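Local coordinates for protein acetate CoA-transferase subunit beta (PDB 5DBN) that transfers coenzyme A from acetyl-CoA to acetoacetate and other short-chain fatty acids, passing through a covalent enzyme-CoA intermediate, at residues G100-E105 / C154-T159; D104-L109 / A160-H165. One frame throughout, in Å; residues are numbered along the deposited sequence.

Contact 1: G100-E105 / C154-T159; sequences GLQVDE and CTMPLT
Strand 102-104 and the irregular loop 154-159 draw closest where Asp104 lies across from Cys154, their CA atoms 6.0 Å apart, and no backbone-to-backbone hydrogen bond joins the two, so side chains of the strand reach over to the loop's amides. Gln102 does most of this. Its CG is anti to the carbonyl carbon (chi1 -66°) and the chain runs extended beyond it, bringing the amide up to the loop where the backbone bends at Thr155 and Met156. Gln102 OE1 accepts two hydrogen bonds: Thr155 N, at 3.0 Å, lies in the carbonyl plane, whereas Met156 N, at 3.2 Å and with a nearly straight N-H, sits above that plane. Glutamine suits the place because it is long enough to reach the loop's amides and offers an acceptor without a charge. The other end of the amide is flanked by methyls, with Gln102 NE2 3.4 Å from Thr155 CG2 and also near Met156 CE. Leu101 and Gln102 both face Ala110 of the neighbouring antiparallel strand 109-110, a classic beta bulge, and both side chains point toward the loop. Met156, its chain extended, crosses each of them at about a right angle, and its sulfur SD rests 3.9 Å from Leu101 CB as an apolar contact. Farther along, Asp104 OD2 takes Cys154 N at 3.0 Å through its anti lone pair; the same carboxylate also binds Asn108, just past the turn that follows. The small Cys154 side chain lies between Gln102 and Asp104, its SG 3.9 Å from Gln102 CB.

Contact 2: D104-L109 / A160-H165; sequences DEEANL and AQHAVH
Leu109 and Ala160 form a single antiparallel bridge, a hydrogen-bonded pair: Leu109 N gives a nearly straight bond to Ala160 O (3.0 Å), and Ala160 N returns a weak one to Leu109 O. Beyond it the loop 160-165 runs alongside the end of the turn. Ala107 O accepts two amides, Val164 N in the carbonyl plane on a lone pair and Ala163 N at 3.0 Å from above that plane. Glu106 O is met by the imidazole of His162, whose ND1 donates at 2.9 Å with the oxygen 27° out of the ring plane; histidine suits this exposed place, its ring donor reaching a carbonyl of the turn. Asn108 uses both ends of its amide. Its OD1 accepts His162 N at 2.9 Å in the carbonyl plane and also lies over one face of the His162 ring, while its ND2 donates to Asp104 OD2 at 3.1 Å. Asp104 OD1 in turn accepts Asn108 N at 2.8 Å, so the carboxylate grips Asn108 by backbone and side chain. Were Asn108 an alanine, His162 N would probably lose its acceptor and Asp104 OD2 one of its donors. Apolar cover comes from Val164: CG2, placed anti to the carbonyl carbon, packs against Leu109 CB (3.9 Å), with Phe176 and Ile137 of the main sheet behind the valine. The small Ala107 lets the loop come close. Asp104 to Ala107, with Ala107 left-handed and a weak Asp104 N to Asn108 O bond after it, close the hairpin of strands 102-104 and 109-110 as a type I turn with a G1 bulge.

In the fold
The two contacts lie side by side, their centres about 8 Å apart, on the same side of the chain's centre. Both start from the hairpin of strands 102-104 and 109-110: contact 1 uses its first strand, contact 2 its turn and the start of its return strand, with Asp104 and Glu105 common to both. Their second segments, 154-159 and then 160-165, follow without a break in the loop leading from strand 150-151 to strand 166-168. Thr159 N probably bonds to Leu109 O where they meet. A small three-stranded sheet is thereby joined to the entry of strand 166-168 in the main mixed sheet of the CoA-transferase fold, away from the predicted active-site glutamate.

Contact 1: G100-E105 / C154-T159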
loop_
_atom_site.group_PDB
_atom_site.type_symbol
_atom_site.label_atom_id
_atom_site.label_comp_id
_atom_site.label_asym_id
_atom_site.label_seq_id
_atom_site.Cartn_x
_atom_site.Cartn_y
_atom_site.Cartn_z
ATOM N N GLY B 100 -3.864 29.021 8.328
ATOM C CA GLY B 100 -3.122 29.644 7.252
ATOM C C GLY B 100 -2.273 30.814 7.697
ATOM O O GLY B 100 -2.631 31.548 8.619
ATOM N N LEU B 101 -1.126 30.967 7.043
ATOM C CA LEU B 101 -0.284 32.140 7.223
ATOM C C LEU B 101 -0.586 33.113 6.099
ATOM O O LEU B 101 -0.667 34.320 6.316
ATOM C CB LEU B 101 1.199 31.765 7.217
ATOM C CG LEU B 101 1.665 30.788 8.294
ATOM C CD1 LEU B 101 3.001 30.174 7.913
ATOM C CD2 LEU B 101 1.765 31.501 9.637
ATOM N N GLN B 102 -0.765 32.570 4.898
ATOM C CA GLN B 102 -1.060 33.378 3.722
ATOM C C GLN B 102 -1.873 32.610 2.681
ATOM O O GLN B 102 -1.704 31.402 2.503
ATOM C CB GLN B 102 0.239 33.890 3.090
ATOM C CG GLN B 102 0.998 34.874 3.965
ATOM C CD GLN B 102 2.223 35.453 3.294
ATOM O OE1 GLN B 102 2.715 34.927 2.295
ATOM N NE2 GLN B 102 2.720 36.555 3.844
ATOM N N VAL B 103 -2.755 33.338 2.001
ATOM C CA VAL B 103 -3.510 32.823 0.863
ATOM C C VAL B 103 -3.544 33.928 -0.186
ATOM O O VAL B 103 -3.545 35.106 0.171
ATOM C CB VAL B 103 -4.947 32.409 1.259
ATOM C CG1 VAL B 103 -5.712 31.877 0.053
ATOM C CG2 VAL B 103 -4.918 31.371 2.370
ATOM N N ASP B 104 -3.557 33.567 -1.468
ATOM C CA ASP B 104 -3.598 34.581 -2.521
ATOM C C ASP B 104 -4.641 34.316 -3.604
ATOM O O ASP B 104 -5.324 33.289 -3.598
ATOM C CB ASP B 104 -2.212 34.738 -3.165
ATOM C CG ASP B 104 -1.683 33.449 -3.776
ATOM O OD1 ASP B 104 -2.485 32.586 -4.189
ATOM O OD2 ASP B 104 -0.445 33.309 -3.857
ATOM N N GLU B 105 -4.755 35.271 -4.523
ATOM C CA GLU B 105 -5.772 35.250 -5.567
ATOM C C GLU B 105 -5.660 34.026 -6.473
ATOM O O GLU B 105 -6.637 33.628 -7.107
ATOM C CB GLU B 105 -5.674 36.526 -6.413
ATOM C CG GLU B 105 -4.343 36.682 -7.139
ATOM C CD GLU B 105 -4.150 38.062 -7.745
ATOM O OE1 GLU B 105 -4.588 39.058 -7.129
ATOM O OE2 GLU B 105 -3.550 38.150 -8.838
ATOM N N CYS B 154 1.654 34.840 -2.447
ATOM C CA CYS B 154 2.281 34.476 -1.183
ATOM C C CYS B 154 3.774 34.781 -1.242
ATOM O O CYS B 154 4.428 34.495 -2.243
ATOM C CB CYS B 154 2.056 32.995 -0.875
ATOM S SG CYS B 154 0.335 32.550 -0.534
ATOM N N THR B 155 4.304 35.370 -0.174
ATOM C CA THR B 155 5.730 35.668 -0.100
ATOM C C THR B 155 6.433 34.578 0.704
ATOM O O THR B 155 7.638 34.374 0.568
ATOM C CB THR B 155 5.999 37.055 0.532
ATOM O OG1 THR B 155 7.395 37.368 0.442
ATOM C CG2 THR B 155 5.563 37.090 1.985
ATOM N N MET B 156 5.668 33.882 1.540
ATOM C CA MET B 156 6.198 32.777 2.329
ATOM C C MET B 156 6.162 31.485 1.512
ATOM O O MET B 156 5.409 31.389 0.542
ATOM C CB MET B 156 5.404 32.609 3.624
ATOM C CG MET B 156 5.403 33.837 4.518
ATOM S SD MET B 156 4.501 33.561 6.057
ATOM C CE MET B 156 4.615 35.177 6.815
ATOM N N PRO B 157 6.974 30.487 1.901
ATOM C CA PRO B 157 7.007 29.210 1.175
ATOM C C PRO B 157 5.642 28.529 1.100
ATOM O O PRO B 157 4.960 28.376 2.115
ATOM C CB PRO B 157 7.993 28.368 1.993
ATOM C CG PRO B 157 8.850 29.362 2.694
ATOM C CD PRO B 157 7.955 30.517 3.000
ATOM N N LEU B 158 5.253 28.126 -0.104
ATOM C CA LEU B 158 3.936 27.546 -0.323
ATOM C C LEU B 158 3.796 26.165 0.305
ATOM O O LEU B 158 4.749 25.388 0.355
ATOM C CB LEU B 158 3.640 27.442 -1.819
ATOM C CG LEU B 158 3.616 28.736 -2.630
ATOM C CD1 LEU B 158 3.258 28.439 -4.076
ATOM C CD2 LEU B 158 2.641 29.732 -2.037
ATOM N N THR B 159 2.598 25.884 0.801
ATOM C CA THR B 159 2.209 24.535 1.176
ATOM C C THR B 159 1.770 23.806 -0.088
ATOM O O THR B 159 2.045 22.621 -0.275
ATOM C CB THR B 159 1.069 24.538 2.210
ATOM O OG1 THR B 159 1.485 25.254 3.377
ATOM C CG2 THR B 159 0.674 23.121 2.594
#

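Contact 2: D104-L109 / A160-H165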
loop_
_atom_site.group_PDB
_atom_site.type_symbol
_atom_site.label_atom_id
_atom_site.label_comp_id
_atom_site.label_asym_id
_atom_site.label_seq_id
_atom_site.Cartn_x
_atom_site.Cartn_y
_atom_site.Cartn_z
ATOM N N ASP B 104 -3.557 33.567 -1.468
ATOM C CA ASP B 104 -3.598 34.581 -2.521
ATOM C C ASP B 104 -4.641 34.316 -3.604
ATOM O O ASP B 104 -5.324 33.289 -3.598
ATOM C CB ASP B 104 -2.212 34.738 -3.165
ATOM C CG ASP B 104 -1.683 33.449 -3.776
ATOM O OD1 ASP B 104 -2.485 32.586 -4.189
ATOM O OD2 ASP B 104 -0.445 33.309 -3.857
ATOM N N GLU B 105 -4.755 35.271 -4.523
ATOM C CA GLU B 105 -5.772 35.250 -5.567
ATOM C C GLU B 105 -5.660 34.026 -6.473
ATOM O O GLU B 105 -6.637 33.628 -7.107
ATOM C CB GLU B 105 -5.674 36.526 -6.413
ATOM C CG GLU B 105 -4.343 36.682 -7.139
ATOM C CD GLU B 105 -4.150 38.062 -7.745
ATOM O OE1 GLU B 105 -4.588 39.058 -7.129
ATOM O OE2 GLU B 105 -3.550 38.150 -8.838
ATOM N N GLU B 106 -4.470 33.436 -6.531
ATOM C CA GLU B 106 -4.248 32.229 -7.321
ATOM C C GLU B 106 -4.535 30.972 -6.504
ATOM O O GLU B 106 -4.173 29.865 -6.904
ATOM C CB GLU B 106 -2.814 32.196 -7.854
ATOM C CG GLU B 106 -2.471 33.366 -8.763
ATOM C CD GLU B 106 -3.308 33.386 -10.032
ATOM O OE1 GLU B 106 -3.616 32.297 -10.561
ATOM O OE2 GLU B 106 -3.662 34.491 -10.498
ATOM N N ALA B 107 -5.182 31.159 -5.357
ATOM C CA ALA B 107 -5.576 30.063 -4.473
ATOM C C ALA B 107 -4.380 29.283 -3.925
ATOM O O ALA B 107 -4.537 28.158 -3.449
ATOM C CB ALA B 107 -6.533 29.116 -5.202
ATOM N N ASN B 108 -3.194 29.884 -3.967
ATOM C CA ASN B 108 -2.019 29.267 -3.361
ATOM C C ASN B 108 -2.112 29.355 -1.842
ATOM O O ASN B 108 -2.799 30.227 -1.310
ATOM C CB ASN B 108 -0.732 29.933 -3.850
ATOM C CG ASN B 108 -0.601 29.916 -5.361
ATOM O OD1 ASN B 108 -1.010 28.962 -6.021
ATOM N ND2 ASN B 108 -0.025 30.976 -5.917
ATOM N N LEU B 109 -1.426 28.447 -1.151
ATOM C CA LEU B 109 -1.455 28.404 0.308
ATOM C C LEU B 109 -0.054 28.301 0.893
ATOM O O LEU B 109 0.804 27.597 0.363
ATOM C CB LEU B 109 -2.296 27.223 0.796
ATOM C CG LEU B 109 -2.368 27.020 2.314
ATOM C CD1 LEU B 109 -3.099 28.174 2.989
ATOM C CD2 LEU B 109 -3.017 25.693 2.651
ATOM N N ALA B 160 1.078 24.541 -0.952
ATOM C CA ALA B 160 0.632 24.025 -2.237
ATOM C C ALA B 160 0.215 25.180 -3.135
ATOM O O ALA B 160 0.072 26.310 -2.672
ATOM C CB ALA B 160 -0.517 23.057 -2.054
ATOM N N GLN B 161 0.025 24.889 -4.418
ATOM C CA GLN B 161 -0.419 25.895 -5.373
ATOM C C GLN B 161 -1.813 25.561 -5.892
ATOM O O GLN B 161 -2.120 24.400 -6.169
ATOM C CB GLN B 161 0.568 26.003 -6.540
ATOM C CG GLN B 161 0.763 24.716 -7.320
ATOM C CD GLN B 161 1.715 24.884 -8.488
ATOM O OE1 GLN B 161 2.366 25.918 -8.626
ATOM N NE2 GLN B 161 1.795 23.867 -9.339
ATOM N N HIS B 162 -2.652 26.588 -6.004
ATOM C CA HIS B 162 -3.991 26.458 -6.579
ATOM C C HIS B 162 -4.840 25.390 -5.891
ATOM O O HIS B 162 -5.531 24.621 -6.561
ATOM C CB HIS B 162 -3.882 26.136 -8.071
ATOM C CG HIS B 162 -2.831 26.930 -8.785
ATOM N ND1 HIS B 162 -2.902 28.299 -8.932
ATOM C CD2 HIS B 162 -1.691 26.543 -9.403
ATOM C CE1 HIS B 162 -1.844 28.721 -9.604
ATOM N NE2 HIS B 162 -1.095 27.677 -9.902
ATOM N N ALA B 163 -4.797 25.355 -4.562
ATOM C CA ALA B 163 -5.423 24.276 -3.797
ATOM C C ALA B 163 -6.621 24.726 -2.957
ATOM O O ALA B 163 -7.483 23.913 -2.622
ATOM C CB ALA B 163 -4.384 23.625 -2.899
ATOM N N VAL B 164 -6.675 26.009 -2.608
ATOM C CA VAL B 164 -7.716 26.514 -1.710
ATOM C C VAL B 164 -9.059 26.706 -2.416
ATOM O O VAL B 164 -9.128 27.302 -3.491
ATOM C CB VAL B 164 -7.295 27.855 -1.066
ATOM C CG1 VAL B 164 -8.361 28.349 -0.096
ATOM C CG2 VAL B 164 -5.963 27.706 -0.351
ATOM N N HIS B 165 -10.123 26.202 -1.793
ATOM C CA HIS B 165 -11.484 26.356 -2.312
ATOM C C HIS B 165 -12.259 27.428 -1.552
ATOM O O HIS B 165 -13.040 28.174 -2.141
ATOM C CB HIS B 165 -12.250 25.034 -2.233
ATOM C CG HIS B 165 -11.712 23.966 -3.131
ATOM N ND1 HIS B 165 -11.073 22.841 -2.653
ATOM C CD2 HIS B 165 -11.718 23.849 -4.479
ATOM C CE1 HIS B 165 -10.710 22.079 -3.667
ATOM N NE2 HIS B 165 -11.089 22.668 -4.787
#